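Side-chain contacts in designed helical repeat protein (PDB 5CWF), which has no known natural function, being a computationally designed helical repeat protein whose stacked helices form a solenoid-like array that carries calcium ions in the crystal: residues S92-M95 with A96-M99; S137-M140 with A141-L145; A163-I166 with A167-A170. All blocks are in the same frame, centred on the assembly; numbering follows the deposited sequence.

Interaction 1: residues S92-M95 with A96-M99; sequences SDEM and AKVM
Glu-94 and Lys-97, three residues apart at the start of helix 93-111, lie side by side with their charged ends pointing the same way. Both begin with CG beside the backbone N, and Glu-94 then folds at chi2 (-52°), which bends its carboxylate round to the lysine. Lys-97 NZ donates to Glu-94 OE2 over 2.6 Å in a salt bridge, approaching from the syn side and 20° out of the carboxylate plane. The other oxygen is close too: Lys-97 CE stands 3.1 Å from Glu-94 OE1. Lower down, Lys-97 CG rests 3.3 Å from Asp-93 O, so the aliphatic part of the lysine follows the backbone before its bent end reaches the acid. On another side of the helix, Met-95 and Met-99 run alongside each other in an i to i+4 pair. Met-95 bends at both chi2 and chi3, Met-99 at chi2 with chi3 extended (162°), which brings their methyls together, Met-95 CE 3.8 Å from Met-99 CE, and Met-99 CG lies against the Met-95 carbonyl. Ser-92 is the N-cap: its OG accepts from Met-95 N over 3.1 Å, satisfying an amide of the first turn, while Ala-96 N closes the first backbone bond on Ser-92 O at 3.0 Å. Before the cap, Ser-92 N bonds to Asn-90 OD1. The methionines face inward, both onto Leu-132 of helix 115-134, Met-99 also onto Ile-83 and Leu-87 of helix 70-89, whereas Glu-94 and Lys-97 both touch Leu-145 of helix 138-156.

Interaction 2: residues S137-M140 with A141-L145; sequences SDEM and AKKML
The N-terminal cap of helix 138-156 is built on Ser-137, whose OG caps the first-turn amide of Met-140 while its carbonyl starts the regular backbone bonding at Ala-141. Ser-137 O accepts from Ala-141 N over 2.9 Å, and Ser-137 OG accepts from Met-140 N over 3.0 Å. The N-H...O angle of 159° at the hydroxyl supports a true capping bond. Ser-137 N is itself turned to Asn-135 OD1 in the preceding loop. Beyond the cap, Glu-139 and Lys-143 form an i to i+4 salt bridge, a pairing that spans one helical turn. Glu-139 places CG opposite the backbone N (chi1 177°) and stays extended, while Lys-143 starts with CG beside its own N and is equally straight beyond it. The two chains therefore cross at a slant, and the ends meet loosely: Lys-143 NZ is 3.4 Å from Glu-139 OE2, a weak bond by its length. Much of the approach is aliphatic, with Lys-143 CE 3.8 Å from Glu-139 CG, and Lys-143 CG sits 3.3 Å from Glu-139 O. A second acid, Glu-173 of helix 160-176, makes a long, weak ion pair with the same ammonium, so that neither acid probably holds the charge firmly. On the buried side of this designed helical array, Met-140 and Met-144 touch through their chains, Met-140 CG lying 4.3 Å from Met-144 CG. Both methionines pack on Leu-132 of helix 115-134, Met-144 adding Ile-128 and Ala-131. Met-144 N completes the turn by donating to Met-140 O over 2.9 Å.

Interaction 3: residues A163-I166 with A167-A170; sequences AREI and ARQA
Glu-165 takes one charged and one neutral partner, Arg-168 and Gln-169, from the next turn of helix 160-176. CG opposite its backbone N and a bend at chi2 bring the carboxylate there. It was deposited in two conformers, and the geometry here holds for one of them. In the ionic group, Arg-168 meets Glu-165 side-on, with two nitrogens converging on a single oxygen: Arg-168 NH2 lies 2.8 Å from Glu-165 OE1 at an N-H...O angle of 161°, and Arg-168 NE lies 3.2 Å from that oxygen in a more bent bond (138°). Both come from the same face of the carboxylate, while OE1 stays close to the guanidinium plane. The two flat groups are turned 51° apart, and Arg-164 O sits over the centre of one guanidinium face. In the amide group, Gln-169 NE2 donates to the anti lone pair of Glu-165 OE2 over 2.9 Å. The carboxylate thus links the i+3 and i+4 positions of a helix in this designed repeat array, Arg-168 exposed and Gln-169 beside helix 138-156. Gln-169 OE1 has a further partner, Arg-150 NH1 of that helix, so this amide joins the two consecutive helices. A leucine in place of Gln-169 would probably leave Glu-165 OE2 without this donor and Arg-150 NH1 without this acceptor. The backbone group is regular, with Ala-167 N to Ala-163 O at 3.0 Å and Ala-170 N to Ile-166 O at 2.9 Å. The apolar residues look inward: Ile-166 packs on Val-151, and Ala-170 on Leu-147 and on Ile-128 of helix 115-134.

From the N terminus, interaction 1 lies at the start of helix 93-111, interaction 2 at the start of helix 138-156 and interaction 3 inside helix 160-176. Each joins adjoining turns of a single helix, so none closes a long loop, and the three follow in series without nesting or crossing. Interactions 1 and 2, with centres 9 Å apart, touch directly, Val-98 CG2 lying 3.5 Å from Ala-141 O. Interaction 3 touches neither, its nearest atoms being about 5 Å from those of interaction 2. Helix 115-134 joins all three: Ile-128 is met by Val-98, Met-144 and Ala-170.

Interaction 1: residues S92-M95 with A96-M99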
loop_
_atom_site.group_PDB
_atom_site.type_symbol
_atom_site.label_atom_id
_atom_site.label_comp_id
_atom_site.label_asym_id
_atom_site.label_seq_id
_atom_site.Cartn_x
_atom_site.Cartn_y
_atom_site.Cartn_z
ATOM N N SER A 92 -8.222 -14.256 -0.203
ATOM C CA SER A 92 -9.655 -14.475 -0.400
ATOM C C SER A 92 -10.240 -13.306 -1.178
ATOM O O SER A 92 -9.621 -12.258 -1.263
ATOM C CB SER A 92 -10.364 -14.610 0.945
ATOM O OG SER A 92 -10.271 -13.385 1.659
ATOM N N ASP A 93 -11.425 -13.472 -1.756
ATOM C CA ASP A 93 -12.003 -12.382 -2.544
ATOM C C ASP A 93 -12.240 -11.131 -1.672
ATOM O O ASP A 93 -12.044 -9.998 -2.125
ATOM C CB ASP A 93 -13.293 -12.853 -3.224
ATOM C CG ASP A 93 -13.027 -13.704 -4.473
ATOM O OD1 ASP A 93 -11.926 -14.295 -4.600
ATOM O OD2 ASP A 93 -13.922 -13.782 -5.339
ATOM N N GLU A 94 -12.614 -11.336 -0.413
ATOM C CA GLU A 94 -12.789 -10.223 0.520
ATOM C C GLU A 94 -11.462 -9.525 0.856
ATOM O O GLU A 94 -11.399 -8.315 0.880
ATOM C CB GLU A 94 -13.480 -10.716 1.796
ATOM C CG GLU A 94 -14.906 -11.185 1.530
ATOM C CD GLU A 94 -15.736 -10.149 0.784
ATOM O OE1 GLU A 94 -15.805 -8.979 1.228
ATOM O OE2 GLU A 94 -16.268 -10.493 -0.289
ATOM N N MET A 95 -10.400 -10.289 1.093
ATOM C CA MET A 95 -9.091 -9.700 1.365
ATOM C C MET A 95 -8.601 -8.890 0.185
ATOM O O MET A 95 -8.017 -7.825 0.365
ATOM C CB MET A 95 -8.069 -10.782 1.721
ATOM C CG MET A 95 -8.267 -11.328 3.117
ATOM S SD MET A 95 -7.770 -10.182 4.416
ATOM C CE MET A 95 -5.986 -10.251 4.280
ATOM N N ALA A 96 -8.827 -9.393 -1.025
ATOM C CA ALA A 96 -8.381 -8.673 -2.214
ATOM C C ALA A 96 -9.135 -7.360 -2.349
ATOM O O ALA A 96 -8.558 -6.364 -2.752
ATOM C CB ALA A 96 -8.555 -9.508 -3.474
ATOM N N LYS A 97 -10.412 -7.343 -1.986
ATOM C CA LYS A 97 -11.178 -6.102 -2.059
ATOM C C LYS A 97 -10.631 -5.051 -1.105
ATOM O O LYS A 97 -10.549 -3.882 -1.456
ATOM C CB LYS A 97 -12.657 -6.353 -1.775
ATOM C CG LYS A 97 -13.364 -7.048 -2.941
ATOM C CD LYS A 97 -14.875 -7.070 -2.800
ATOM C CE LYS A 97 -15.347 -7.811 -1.578
ATOM N NZ LYS A 97 -16.687 -8.455 -1.837
ATOM N N VAL A 98 -10.286 -5.466 0.107
ATOM C CA VAL A 98 -9.707 -4.544 1.070
ATOM C C VAL A 98 -8.415 -3.962 0.519
ATOM O O VAL A 98 -8.192 -2.761 0.531
ATOM C CB VAL A 98 -9.406 -5.244 2.414
ATOM C CG1 VAL A 98 -8.573 -4.353 3.339
ATOM C CG2 VAL A 98 -10.692 -5.713 3.093
ATOM N N MET A 99 -7.561 -4.848 0.024
ATOM C CA MET A 99 -6.250 -4.440 -0.401
ATOM C C MET A 99 -6.319 -3.621 -1.683
ATOM O O MET A 99 -5.493 -2.730 -1.880
ATOM C CB MET A 99 -5.345 -5.662 -0.581
ATOM C CG MET A 99 -5.112 -6.430 0.729
ATOM S SD MET A 99 -4.750 -5.417 2.164
ATOM C CE MET A 99 -5.115 -6.615 3.452
#

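Interaction 2: residues S137-M140 with A141-L145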
loop_
_atom_site.group_PDB
_atom_site.type_symbol
_atom_site.label_atom_id
_atom_site.label_comp_id
_atom_site.label_asym_id
_atom_site.label_seq_id
_atom_site.Cartn_x
_atom_site.Cartn_y
_atom_site.Cartn_z
ATOM N N SER A 137 -10.313 -13.353 9.403
ATOM C CA SER A 137 -11.625 -13.973 9.275
ATOM C C SER A 137 -12.497 -13.203 8.292
ATOM O O SER A 137 -12.289 -12.011 8.060
ATOM C CB SER A 137 -12.331 -14.027 10.633
ATOM O OG SER A 137 -12.560 -12.702 11.114
ATOM N N ASP A 138 -13.482 -13.893 7.729
ATOM C CA ASP A 138 -14.451 -13.262 6.848
ATOM C C ASP A 138 -15.068 -12.043 7.530
ATOM O O ASP A 138 -15.245 -11.010 6.904
ATOM C CB ASP A 138 -15.558 -14.246 6.453
ATOM C CG ASP A 138 -15.058 -15.374 5.562
ATOM O OD1 ASP A 138 -13.827 -15.527 5.413
ATOM O OD2 ASP A 138 -15.904 -16.105 5.003
ATOM N N GLU A 139 -15.401 -12.178 8.812
ATOM C CA GLU A 139 -16.010 -11.084 9.565
ATOM C C GLU A 139 -15.078 -9.887 9.767
ATOM O O GLU A 139 -15.504 -8.744 9.649
ATOM C CB GLU A 139 -16.497 -11.576 10.928
ATOM C CG GLU A 139 -17.081 -10.452 11.781
ATOM C CD GLU A 139 -17.683 -10.942 13.081
ATOM O OE1 GLU A 139 -17.710 -12.172 13.307
ATOM O OE2 GLU A 139 -18.144 -10.089 13.872
ATOM N N MET A 140 -13.816 -10.131 10.097
ATOM C CA MET A 140 -12.897 -9.010 10.265
ATOM C C MET A 140 -12.663 -8.341 8.914
ATOM O O MET A 140 -12.624 -7.106 8.821
ATOM C CB MET A 140 -11.569 -9.475 10.863
ATOM C CG MET A 140 -10.616 -8.359 11.266
ATOM S SD MET A 140 -11.274 -7.159 12.452
ATOM C CE MET A 140 -11.956 -8.226 13.705
ATOM N N ALA A 141 -12.563 -9.137 7.856
ATOM C CA ALA A 141 -12.300 -8.582 6.529
ATOM C C ALA A 141 -13.437 -7.672 6.059
ATOM O O ALA A 141 -13.204 -6.666 5.387
ATOM C CB ALA A 141 -12.086 -9.710 5.520
ATOM N N LYS A 142 -14.673 -8.030 6.392
ATOM C CA LYS A 142 -15.807 -7.194 6.014
ATOM C C LYS A 142 -15.752 -5.843 6.735
ATOM O O LYS A 142 -15.999 -4.801 6.144
ATOM C CB LYS A 142 -17.122 -7.895 6.304
ATOM C CG LYS A 142 -17.464 -8.994 5.307
ATOM C CD LYS A 142 -18.754 -9.697 5.713
ATOM C CE LYS A 142 -19.261 -10.650 4.640
ATOM N NZ LYS A 142 -20.500 -11.348 5.074
ATOM N N LYS A 143 -15.423 -5.874 8.018
ATOM C CA LYS A 143 -15.252 -4.652 8.797
ATOM C C LYS A 143 -14.131 -3.790 8.230
ATOM O O LYS A 143 -14.251 -2.570 8.099
ATOM C CB LYS A 143 -14.929 -5.012 10.244
ATOM C CG LYS A 143 -16.006 -5.787 10.957
ATOM C CD LYS A 143 -15.493 -6.288 12.297
ATOM C CE LYS A 143 -16.599 -6.903 13.132
ATOM N NZ LYS A 143 -16.067 -7.425 14.420
ATOM N N MET A 144 -13.022 -4.425 7.884
ATOM C CA MET A 144 -11.875 -3.652 7.405
ATOM C C MET A 144 -12.137 -3.124 5.990
ATOM O O MET A 144 -11.566 -2.099 5.593
ATOM C CB MET A 144 -10.597 -4.496 7.473
ATOM C CG MET A 144 -10.187 -4.840 8.916
ATOM S SD MET A 144 -9.832 -3.334 9.865
ATOM C CE MET A 144 -11.387 -3.112 10.742
ATOM N N LEU A 145 -13.024 -3.775 5.244
ATOM C CA LEU A 145 -13.361 -3.290 3.897
ATOM C C LEU A 145 -14.067 -1.942 3.983
ATOM O O LEU A 145 -13.803 -1.027 3.197
ATOM C CB LEU A 145 -14.230 -4.317 3.133
ATOM C CG LEU A 145 -14.695 -3.880 1.736
ATOM C CD1 LEU A 145 -13.508 -3.427 0.879
ATOM C CD2 LEU A 145 -15.481 -5.000 1.004
#

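Interaction 3: residues A163-I166 with A167-A170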
loop_
_atom_site.group_PDB
_atom_site.type_symbol
_atom_site.label_atom_id
_atom_site.label_comp_id
_atom_site.label_asym_id
_atom_site.label_seq_id
_atom_site.Cartn_x
_atom_site.Cartn_y
_atom_site.Cartn_z
ATOM N N ALA A 163 -8.126 10.625 7.677
ATOM C CA ALA A 163 -7.241 9.459 7.591
ATOM C C ALA A 163 -6.760 9.031 8.989
ATOM O O ALA A 163 -6.787 7.841 9.338
ATOM C CB ALA A 163 -6.063 9.762 6.688
ATOM N N ARG A 164 -6.362 9.997 9.810
ATOM C CA ARG A 164 -5.879 9.677 11.154
ATOM C C ARG A 164 -6.978 9.046 12.008
ATOM O O ARG A 164 -6.713 8.142 12.787
ATOM C CB ARG A 164 -5.307 10.927 11.845
ATOM C CG ARG A 164 -3.916 11.302 11.327
ATOM C CD ARG A 164 -3.238 12.400 12.189
ATOM N NE ARG A 164 -3.892 13.696 12.094
ATOM C CZ ARG A 164 -3.562 14.672 11.248
ATOM N NH1 ARG A 164 -2.525 14.572 10.425
ATOM N NH2 ARG A 164 -4.258 15.783 11.265
ATOM N N GLU A 165 -8.211 9.525 11.866
ATOM C CA GLU A 165 -9.330 8.942 12.605
ATOM C C GLU A 165 -9.579 7.494 12.205
ATOM O O GLU A 165 -9.869 6.647 13.055
ATOM C CB GLU A 165 -10.604 9.763 12.403
ATOM C CG GLU A 165 -11.813 9.158 13.089
ATOM C CD GLU A 165 -11.582 8.934 14.576
ATOM O OE1 GLU A 165 -10.983 9.815 15.234
ATOM O OE2 GLU A 165 -11.984 7.864 15.080
ATOM N N ILE A 166 -9.476 7.201 10.915
ATOM C CA ILE A 166 -9.689 5.824 10.461
ATOM C C ILE A 166 -8.583 4.931 11.032
ATOM O O ILE A 166 -8.843 3.813 11.426
ATOM C CB ILE A 166 -9.719 5.715 8.927
ATOM C CG1 ILE A 166 -10.932 6.454 8.350
ATOM C CG2 ILE A 166 -9.774 4.260 8.483
ATOM C CD1 ILE A 166 -10.771 6.815 6.887
ATOM N N ALA A 167 -7.358 5.434 11.101
ATOM C CA ALA A 167 -6.255 4.646 11.652
ATOM C C ALA A 167 -6.505 4.284 13.108
ATOM O O ALA A 167 -6.228 3.145 13.525
ATOM C CB ALA A 167 -4.927 5.401 11.519
ATOM N N ARG A 168 -7.006 5.246 13.881
ATOM C CA ARG A 168 -7.348 4.989 15.284
ATOM C C ARG A 168 -8.488 3.979 15.421
ATOM O O ARG A 168 -8.442 3.110 16.284
ATOM C CB ARG A 168 -7.734 6.274 16.025
ATOM C CG ARG A 168 -6.580 7.253 16.289
ATOM C CD ARG A 168 -7.060 8.504 17.042
ATOM N NE ARG A 168 -7.976 9.339 16.269
ATOM C CZ ARG A 168 -7.664 10.514 15.722
ATOM N NH1 ARG A 168 -6.448 11.036 15.858
ATOM N NH2 ARG A 168 -8.587 11.182 15.045
ATOM N N GLN A 169 -9.518 4.107 14.592
ATOM C CA GLN A 169 -10.634 3.159 14.634
ATOM C C GLN A 169 -10.190 1.751 14.245
ATOM O O GLN A 169 -10.642 0.774 14.833
ATOM C CB GLN A 169 -11.766 3.595 13.703
ATOM C CG GLN A 169 -12.525 4.822 14.155
ATOM C CD GLN A 169 -13.470 5.336 13.080
ATOM O OE1 GLN A 169 -13.878 4.584 12.194
ATOM N NE2 GLN A 169 -13.820 6.617 13.149
ATOM N N ALA A 170 -9.286 1.636 13.276
ATOM C CA ALA A 170 -8.788 0.315 12.907
ATOM C C ALA A 170 -8.013 -0.313 14.076
ATOM O O ALA A 170 -8.193 -1.496 14.366
ATOM C CB ALA A 170 -7.927 0.374 11.668
#